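Long-range contact in amine Dehydrogenase (Pseudomonas putida, PDB 1JMX), which probably oxidises primary amines to aldehydes, this chain being the beta-propeller subunit of a heme-containing multi-subunit enzyme: residues E12-H24 with Y34-A48. Numbering follows the deposited sequence.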
ATOM      1  N   GLU B  12      18.699  33.576  20.119  1.00 16.94           N
ATOM      2  CA  GLU B  12      17.625  32.708  19.667  1.00 16.68           C
ATOM      3  C   GLU B  12      18.197  31.477  18.971  1.00 16.19           C
ATOM      4  O   GLU B  12      19.166  31.573  18.225  1.00 17.49           O
ATOM      5  CB  GLU B  12      16.706  33.470  18.730  1.00 15.97           C
ATOM      6  CG  GLU B  12      15.457  32.709  18.354  1.00 17.91           C
ATOM      7  CD  GLU B  12      14.364  33.629  17.891  1.00 18.93           C
ATOM      8  OE1 GLU B  12      14.683  34.728  17.392  1.00 22.08           O
ATOM      9  OE2 GLU B  12      13.188  33.267  18.055  1.00 21.07           O
ATOM     10  N   TYR B  13      17.598  30.321  19.226  1.00 16.01           N
ATOM     11  CA  TYR B  13      18.062  29.074  18.638  1.00 14.50           C
ATOM     12  C   TYR B  13      16.909  28.200  18.206  1.00 15.41           C
ATOM     13  O   TYR B  13      15.768  28.405  18.621  1.00 15.86           O
ATOM     14  CB  TYR B  13      18.926  28.301  19.630  1.00 13.97           C
ATOM     15  CG  TYR B  13      20.227  28.987  19.972  1.00 15.71           C
ATOM     16  CD1 TYR B  13      20.383  29.673  21.182  1.00 15.58           C
ATOM     17  CD2 TYR B  13      21.304  28.944  19.094  1.00 14.91           C
ATOM     18  CE1 TYR B  13      21.584  30.294  21.503  1.00 14.70           C
ATOM     19  CE2 TYR B  13      22.507  29.561  19.405  1.00 17.21           C
ATOM     20  CZ  TYR B  13      22.641  30.233  20.611  1.00 15.55           C
ATOM     21  OH  TYR B  13      23.839  30.833  20.908  1.00 17.25           O
ATOM     22  N   MET B  14      17.225  27.212  17.377  1.00 15.92           N
ATOM     23  CA  MET B  14      16.234  26.275  16.870  1.00 16.24           C
ATOM     24  C   MET B  14      16.819  24.880  16.829  1.00 15.85           C
ATOM     25  O   MET B  14      17.937  24.684  16.360  1.00 16.05           O
ATOM     26  CB  MET B  14      15.799  26.660  15.457  1.00 17.05           C
ATOM     27  CG  MET B  14      14.891  25.630  14.780  1.00 21.00           C
ATOM     28  SD  MET B  14      14.573  26.014  13.038  1.00 22.95           S
ATOM     29  CE  MET B  14      13.135  26.982  13.223  1.00 20.33           C
ATOM     30  N   ILE B  15      16.082  23.913  17.357  1.00 16.72           N
ATOM     31  CA  ILE B  15      16.555  22.544  17.312  1.00 16.29           C
ATOM     32  C   ILE B  15      15.749  21.745  16.306  1.00 15.81           C
ATOM     33  O   ILE B  15      14.548  21.963  16.131  1.00 14.98           O
ATOM     34  CB  ILE B  15      16.503  21.835  18.671  1.00 16.74           C
ATOM     35  CG1 ILE B  15      15.073  21.802  19.214  1.00 17.65           C
ATOM     36  CG2 ILE B  15      17.471  22.485  19.628  1.00 17.48           C
ATOM     37  CD1 ILE B  15      14.905  20.852  20.394  1.00 18.52           C
ATOM     38  N   VAL B  16      16.447  20.863  15.603  1.00 15.51           N
ATOM     39  CA  VAL B  16      15.841  19.990  14.611  1.00 16.01           C
ATOM     40  C   VAL B  16      16.608  18.680  14.632  1.00 15.47           C
ATOM     41  O   VAL B  16      17.823  18.665  14.811  1.00 15.82           O
ATOM     42  CB  VAL B  16      15.904  20.573  13.155  1.00 15.42           C
ATOM     43  CG1 VAL B  16      14.997  21.774  13.011  1.00 16.51           C
ATOM     44  CG2 VAL B  16      17.331  20.940  12.773  1.00 14.36           C
ATOM     45  N   THR B  17      15.894  17.573  14.518  1.00 15.44           N
ATOM     46  CA  THR B  17      16.566  16.290  14.485  1.00 15.70           C
ATOM     47  C   THR B  17      16.653  15.833  13.023  1.00 15.91           C
ATOM     48  O   THR B  17      15.756  16.068  12.218  1.00 13.77           O
ATOM     49  CB  THR B  17      15.930  15.259  15.451  1.00 15.18           C
ATOM     50  OG1 THR B  17      14.561  15.033  15.103  1.00 15.95           O
ATOM     51  CG2 THR B  17      16.008  15.781  16.889  1.00 13.74           C
ATOM     52  N   ASN B  18      17.772  15.198  12.718  1.00 17.57           N
ATOM     53  CA  ASN B  18      18.154  14.758  11.389  1.00 19.92           C
ATOM     54  C   ASN B  18      18.267  13.245  11.417  1.00 20.22           C
ATOM     55  O   ASN B  18      18.660  12.689  12.441  1.00 18.32           O
ATOM     56  CB  ASN B  18      19.508  15.404  11.135  1.00 19.33           C
ATOM     57  CG  ASN B  18      20.025  15.149   9.791  1.00 23.39           C
ATOM     58  OD1 ASN B  18      19.666  15.828   8.838  1.00 23.29           O
ATOM     59  ND2 ASN B  18      20.924  14.182   9.691  1.00 30.08           N
ATOM     60  N   TYR B  19      18.136  12.605  10.255  1.00 22.11           N
ATOM     61  CA  TYR B  19      18.136  11.148  10.223  1.00 22.93           C
ATOM     62  C   TYR B  19      19.141  10.225  10.861  1.00 26.16           C
ATOM     63  O   TYR B  19      18.712   9.407  11.710  1.00 31.68           O
ATOM     64  CB  TYR B  19      17.741  10.538   8.886  1.00 21.66           C
ATOM     65  CG  TYR B  19      16.780   9.404   9.156  1.00 17.22           C
ATOM     66  CD1 TYR B  19      15.413   9.589   9.010  1.00 14.54           C
ATOM     67  CD2 TYR B  19      17.230   8.180   9.676  1.00 16.18           C
ATOM     68  CE1 TYR B  19      14.520   8.604   9.372  1.00 15.49           C
ATOM     69  CE2 TYR B  19      16.344   7.190  10.049  1.00 14.63           C
ATOM     70  CZ  TYR B  19      14.988   7.411   9.892  1.00 13.65           C
ATOM     71  OH  TYR B  19      14.091   6.441  10.250  1.00 14.88           O
ATOM     72  N   PRO B  20      20.445  10.272  10.466  1.00 23.58           N
ATOM     73  CA  PRO B  20      21.408   9.346  11.098  1.00 21.41           C
ATOM     74  C   PRO B  20      20.988   9.197  12.570  1.00 19.97           C
ATOM     75  O   PRO B  20      20.363   8.198  12.939  1.00 20.69           O
ATOM     76  CB  PRO B  20      22.744  10.062  10.896  1.00 21.61           C
ATOM     77  CG  PRO B  20      22.544  10.772   9.618  1.00 19.55           C
ATOM     78  CD  PRO B  20      21.147  11.341   9.740  1.00 20.48           C
ATOM     79  N   ASN B  21      21.094  10.302  13.302  1.00 17.96           N
ATOM     80  CA  ASN B  21      20.662  10.417  14.690  1.00 15.71           C
ATOM     81  C   ASN B  21      21.261  11.676  15.280  1.00 14.75           C
ATOM     82  O   ASN B  21      21.867  11.642  16.337  1.00 15.20           O
ATOM     83  CB  ASN B  21      21.029   9.193  15.531  1.00 15.46           C
ATOM     84  CG  ASN B  21      20.041   8.957  16.653  1.00 14.64           C
ATOM     85  OD1 ASN B  21      18.958   9.538  16.660  1.00 13.05           O
ATOM     86  ND2 ASN B  21      20.396   8.097  17.595  1.00 14.38           N
ATOM     87  N   ASN B  22      21.084  12.790  14.579  1.00 14.65           N
ATOM     88  CA  ASN B  22      21.632  14.067  15.023  1.00 15.27           C
ATOM     89  C   ASN B  22      20.568  15.013  15.546  1.00 14.73           C
ATOM     90  O   ASN B  22      19.397  14.937  15.174  1.00 15.36           O
ATOM     91  CB  ASN B  22      22.328  14.823  13.877  1.00 15.92           C
ATOM     92  CG  ASN B  22      23.203  13.947  13.013  1.00 18.60           C
ATOM     93  OD1 ASN B  22      23.937  13.089  13.507  1.00 20.54           O
ATOM     94  ND2 ASN B  22      23.147  14.182  11.699  1.00 19.50           N
ATOM     95  N   LEU B  23      21.018  15.934  16.381  1.00 14.54           N
ATOM     96  CA  LEU B  23      20.182  16.988  16.920  1.00 15.50           C
ATOM     97  C   LEU B  23      21.063  18.179  16.603  1.00 15.32           C
ATOM     98  O   LEU B  23      22.211  18.241  17.032  1.00 17.24           O
ATOM     99  CB  LEU B  23      19.981  16.850  18.430  1.00 16.02           C
ATOM    100  CG  LEU B  23      19.084  17.898  19.107  1.00 18.54           C
ATOM    101  CD1 LEU B  23      18.570  17.356  20.427  1.00 19.02           C
ATOM    102  CD2 LEU B  23      19.834  19.214  19.333  1.00 19.24           C
ATOM    103  N   HIS B  24      20.556  19.080  15.777  1.00 15.38           N
ATOM    104  CA  HIS B  24      21.311  20.255  15.389  1.00 13.97           C
ATOM    105  C   HIS B  24      20.757  21.502  16.022  1.00 14.31           C
ATOM    106  O   HIS B  24      19.551  21.630  16.215  1.00 15.11           O
ATOM    107  CB  HIS B  24      21.282  20.418  13.874  1.00 13.67           C
ATOM    108  CG  HIS B  24      21.793  19.227  13.136  1.00 13.21           C
ATOM    109  ND1 HIS B  24      20.968  18.367  12.448  1.00 14.23           N
ATOM    110  CD2 HIS B  24      23.048  18.741  12.992  1.00 13.88           C
ATOM    111  CE1 HIS B  24      21.692  17.403  11.911  1.00 14.55           C
ATOM    112  NE2 HIS B  24      22.957  17.606  12.228  1.00 15.61           N
ATOM    113  N   TYR B  34      24.759  26.118  14.394  1.00 21.17           N
ATOM    114  CA  TYR B  34      25.605  26.499  15.518  1.00 20.52           C
ATOM    115  C   TYR B  34      26.438  25.315  16.006  1.00 20.10           C
ATOM    116  O   TYR B  34      27.656  25.428  16.180  1.00 19.21           O
ATOM    117  CB  TYR B  34      24.736  27.051  16.645  1.00 21.13           C
ATOM    118  CG  TYR B  34      25.531  27.667  17.761  1.00 23.08           C
ATOM    119  CD1 TYR B  34      26.059  28.953  17.636  1.00 23.70           C
ATOM    120  CD2 TYR B  34      25.766  26.965  18.945  1.00 24.93           C
ATOM    121  CE1 TYR B  34      26.806  29.526  18.670  1.00 25.40           C
ATOM    122  CE2 TYR B  34      26.509  27.528  19.983  1.00 26.04           C
ATOM    123  CZ  TYR B  34      27.024  28.808  19.836  1.00 24.43           C
ATOM    124  OH  TYR B  34      27.756  29.363  20.851  1.00 25.23           O
ATOM    125  N   LYS B  35      25.774  24.178  16.201  1.00 20.22           N
ATOM    126  CA  LYS B  35      26.428  22.950  16.648  1.00 19.52           C
ATOM    127  C   LYS B  35      25.549  21.731  16.367  1.00 18.94           C
ATOM    128  O   LYS B  35      24.358  21.853  16.086  1.00 18.40           O
ATOM    129  CB  LYS B  35      26.783  23.024  18.147  1.00 19.88           C
ATOM    130  CG  LYS B  35      25.580  23.024  19.087  1.00 20.34           C
ATOM    131  CD  LYS B  35      25.973  23.263  20.536  1.00 20.48           C
ATOM    132  CE  LYS B  35      26.850  22.148  21.065  1.00 21.16           C
ATOM    133  NZ  LYS B  35      27.306  22.451  22.440  1.00 21.00           N
ATOM    134  N   SER B  36      26.158  20.554  16.439  1.00 19.52           N
ATOM    135  CA  SER B  36      25.457  19.304  16.198  1.00 19.51           C
ATOM    136  C   SER B  36      25.782  18.329  17.313  1.00 19.55           C
ATOM    137  O   SER B  36      26.909  18.278  17.795  1.00 19.49           O
ATOM    138  CB  SER B  36      25.888  18.699  14.856  1.00 18.70           C
ATOM    139  OG  SER B  36      25.678  19.615  13.793  1.00 19.99           O
ATOM    140  N   CYS B  37      24.783  17.563  17.727  1.00 19.72           N
ATOM    141  CA  CYS B  37      24.954  16.577  18.781  1.00 19.04           C
ATOM    142  C   CYS B  37      24.536  15.231  18.222  1.00 19.44           C
ATOM    143  O   CYS B  37      23.506  15.123  17.565  1.00 20.12           O
ATOM    144  CB  CYS B  37      24.046  16.879  19.988  1.00 18.86           C
ATOM    145  SG  CYS B  37      24.338  18.392  20.971  1.00 18.80           S
ATOM    146  N   VAL B  38      25.354  14.213  18.437  1.00 20.05           N
ATOM    147  CA  VAL B  38      24.986  12.881  17.994  1.00 20.39           C
ATOM    148  C   VAL B  38      24.148  12.302  19.138  1.00 20.24           C
ATOM    149  O   VAL B  38      24.492  12.444  20.316  1.00 20.20           O
ATOM    150  CB  VAL B  38      26.216  12.000  17.721  1.00 20.55           C
ATOM    151  CG1 VAL B  38      25.786  10.609  17.306  1.00 19.66           C
ATOM    152  CG2 VAL B  38      27.056  12.624  16.626  1.00 21.80           C
ATOM    153  N   MET B  39      23.002  11.734  18.784  1.00 19.07           N
ATOM    154  CA  MET B  39      22.106  11.157  19.763  1.00 16.71           C
ATOM    155  C   MET B  39      22.314   9.665  19.963  1.00 15.54           C
ATOM    156  O   MET B  39      22.776   8.953  19.070  1.00 15.47           O
ATOM    157  CB  MET B  39      20.657  11.484  19.414  1.00 17.52           C
ATOM    158  CG  MET B  39      20.349  12.953  19.577  1.00 16.98           C
ATOM    159  SD  MET B  39      18.608  13.266  19.530  1.00 20.64           S
ATOM    160  CE  MET B  39      18.246  12.814  17.823  1.00 18.39           C
ATOM    161  N   PRO B  40      22.011   9.182  21.175  1.00 14.66           N
ATOM    162  CA  PRO B  40      22.166   7.772  21.513  1.00 14.49           C
ATOM    163  C   PRO B  40      21.126   6.870  20.863  1.00 14.01           C
ATOM    164  O   PRO B  40      20.018   7.292  20.544  1.00 12.68           O
ATOM    165  CB  PRO B  40      22.030   7.782  23.028  1.00 13.80           C
ATOM    166  CG  PRO B  40      21.034   8.869  23.253  1.00 14.29           C
ATOM    167  CD  PRO B  40      21.508   9.948  22.332  1.00 14.69           C
ATOM    168  N   ASP B  41      21.513   5.616  20.690  1.00 13.96           N
ATOM    169  CA  ASP B  41      20.665   4.594  20.100  1.00 16.68           C
ATOM    170  C   ASP B  41      20.254   4.865  18.648  1.00 15.58           C
ATOM    171  O   ASP B  41      21.104   5.242  17.833  1.00 14.89           O
ATOM    172  CB  ASP B  41      19.481   4.302  21.030  1.00 16.56           C
ATOM    173  CG  ASP B  41      19.935   3.808  22.401  1.00 17.75           C
ATOM    174  OD1 ASP B  41      21.019   3.187  22.486  1.00 16.49           O
ATOM    175  OD2 ASP B  41      19.221   4.052  23.396  1.00 19.08           O
ATOM    176  N   LYS B  42      18.980   4.667  18.317  1.00 16.09           N
ATOM    177  CA  LYS B  42      18.513   4.870  16.950  1.00 15.29           C
ATOM    178  C   LYS B  42      17.480   5.990  16.837  1.00 14.92           C
ATOM    179  O   LYS B  42      16.834   6.342  17.814  1.00 14.38           O
ATOM    180  CB  LYS B  42      17.953   3.555  16.399  1.00 16.91           C
ATOM    181  CG  LYS B  42      18.971   2.411  16.371  1.00 20.62           C
ATOM    182  CD  LYS B  42      20.033   2.655  15.303  1.00 25.57           C
ATOM    183  CE  LYS B  42      21.234   1.710  15.420  1.00 30.01           C
ATOM    184  NZ  LYS B  42      20.924   0.277  15.093  1.00 34.18           N
ATOM    185  N   PHE B  43      17.356   6.548  15.632  1.00 14.54           N
ATOM    186  CA  PHE B  43      16.426   7.640  15.328  1.00 14.15           C
ATOM    187  C   PHE B  43      15.011   7.134  15.064  1.00 13.60           C
ATOM    188  O   PHE B  43      14.822   6.030  14.562  1.00 14.19           O
ATOM    189  CB  PHE B  43      16.927   8.411  14.100  1.00 13.71           C
ATOM    190  CG  PHE B  43      16.120   9.647  13.766  1.00 13.68           C
ATOM    191  CD1 PHE B  43      16.459  10.882  14.315  1.00 12.24           C
ATOM    192  CD2 PHE B  43      15.050   9.581  12.875  1.00 11.68           C
ATOM    193  CE1 PHE B  43      15.751  12.030  13.984  1.00 11.49           C
ATOM    194  CE2 PHE B  43      14.338  10.721  12.539  1.00 12.46           C
ATOM    195  CZ  PHE B  43      14.691  11.954  13.096  1.00 12.96           C
ATOM    196  N   GLY B  44      14.025   7.970  15.373  1.00 13.86           N
ATOM    197  CA  GLY B  44      12.639   7.605  15.152  1.00 12.39           C
ATOM    198  C   GLY B  44      11.782   7.750  16.388  1.00 11.04           C
ATOM    199  O   GLY B  44      11.920   6.959  17.315  1.00 12.03           O
ATOM    200  N   PRO B  45      10.889   8.753  16.443  1.00 10.65           N
ATOM    201  CA  PRO B  45      10.644   9.761  15.405  1.00  8.61           C
ATOM    202  C   PRO B  45      11.609  10.941  15.465  1.00  8.80           C
ATOM    203  O   PRO B  45      11.725  11.708  14.513  1.00  9.55           O
ATOM    204  CB  PRO B  45       9.224  10.209  15.714  1.00 10.09           C
ATOM    205  CG  PRO B  45       9.176  10.147  17.205  1.00 10.47           C
ATOM    206  CD  PRO B  45       9.862   8.832  17.501  1.00  9.62           C
ATOM    207  N   GLY B  46      12.309  11.070  16.584  1.00  9.02           N
ATOM    208  CA  GLY B  46      13.240  12.165  16.756  1.00  8.90           C
ATOM    209  C   GLY B  46      12.529  13.437  17.179  1.00  8.02           C
ATOM    210  O   GLY B  46      13.109  14.507  17.143  1.00  9.92           O
ATOM    211  N   THR B  47      11.278  13.317  17.593  1.00  8.01           N
ATOM    212  CA  THR B  47      10.488  14.464  18.015  1.00 10.37           C
ATOM    213  C   THR B  47      11.039  15.066  19.304  1.00 12.60           C
ATOM    214  O   THR B  47      11.119  14.382  20.328  1.00 13.21           O
ATOM    215  CB  THR B  47       9.020  14.060  18.225  1.00  9.32           C
ATOM    216  OG1 THR B  47       8.496  13.540  17.000  1.00 10.65           O
ATOM    217  CG2 THR B  47       8.179  15.258  18.661  1.00 10.34           C
ATOM    218  N   ALA B  48      11.387  16.353  19.257  1.00 12.26           N
ATOM    219  CA  ALA B  48      11.948  17.037  20.420  1.00 14.00           C
ATOM    220  C   ALA B  48      11.162  18.240  20.922  1.00 14.95           C
ATOM    221  O   ALA B  48      10.407  18.875  20.178  1.00 15.72           O
ATOM    222  CB  ALA B  48      13.390  17.455  20.142  1.00 12.82           C
TER
HETATM  223  O   HOH W   1      13.240   4.954  12.181  1.00 19.30           O
HETATM  224  O   HOH W   2      19.528   5.700  13.455  1.00 14.91           O
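L23 and C37 form the hydrogen-bonded pair between strands 22-24 and 34-38, which run antiparallel at 159°: L23 N reaches C37 O at 2.9 Å and C37 N returns to L23 O at 2.7 Å. Just past the strand, M39 N donates nearly straight to N21 O (2.7 Å). On the face carrying L23 and C37, M39 packs across L23, SD 4.0 Å from L23 CB; a bend in its chain brings CE to T17 CG2 and N21 OD1. C37 itself is disulfide-bonded to C75. At the other end, the edge of Y13 meets a face of Y34, ring centroids 5.2 Å apart and planes at 65°; their hydroxyls bond to K8 N and A6 O.

Strands 12-18, 22-27 and 32-38 form one blade of the propeller, completed by C-terminal strand 345-348; the loop 39-46 crosses to strand 47-50 of the next. F43 sits between the 18-22 turn and G46. With CG opposite its backbone N (chi1 -174°), the ring lies under Y19 CA, 4.2 Å from its centroid, while G46 N lies off-centre over the opposite face, and T17 OG1 and N21 OD1 meet the edge. F43 CD2 in turn sits over the middle of the Y19 ring. With an alanine in place of F43, the Y19 ring would probably lose this partner over its face, and a gap would be likely to open between the turn and G46. T17 OG1 donates to G46 O at 2.6 Å, from above the carbonyl plane. N21 ND2 bonds weakly to P40 O, and its OD1 pairs with N61 ND2. One water links Y19 OH to F43 O; that hydroxyl also bonds an acidic side chain of another protein chain.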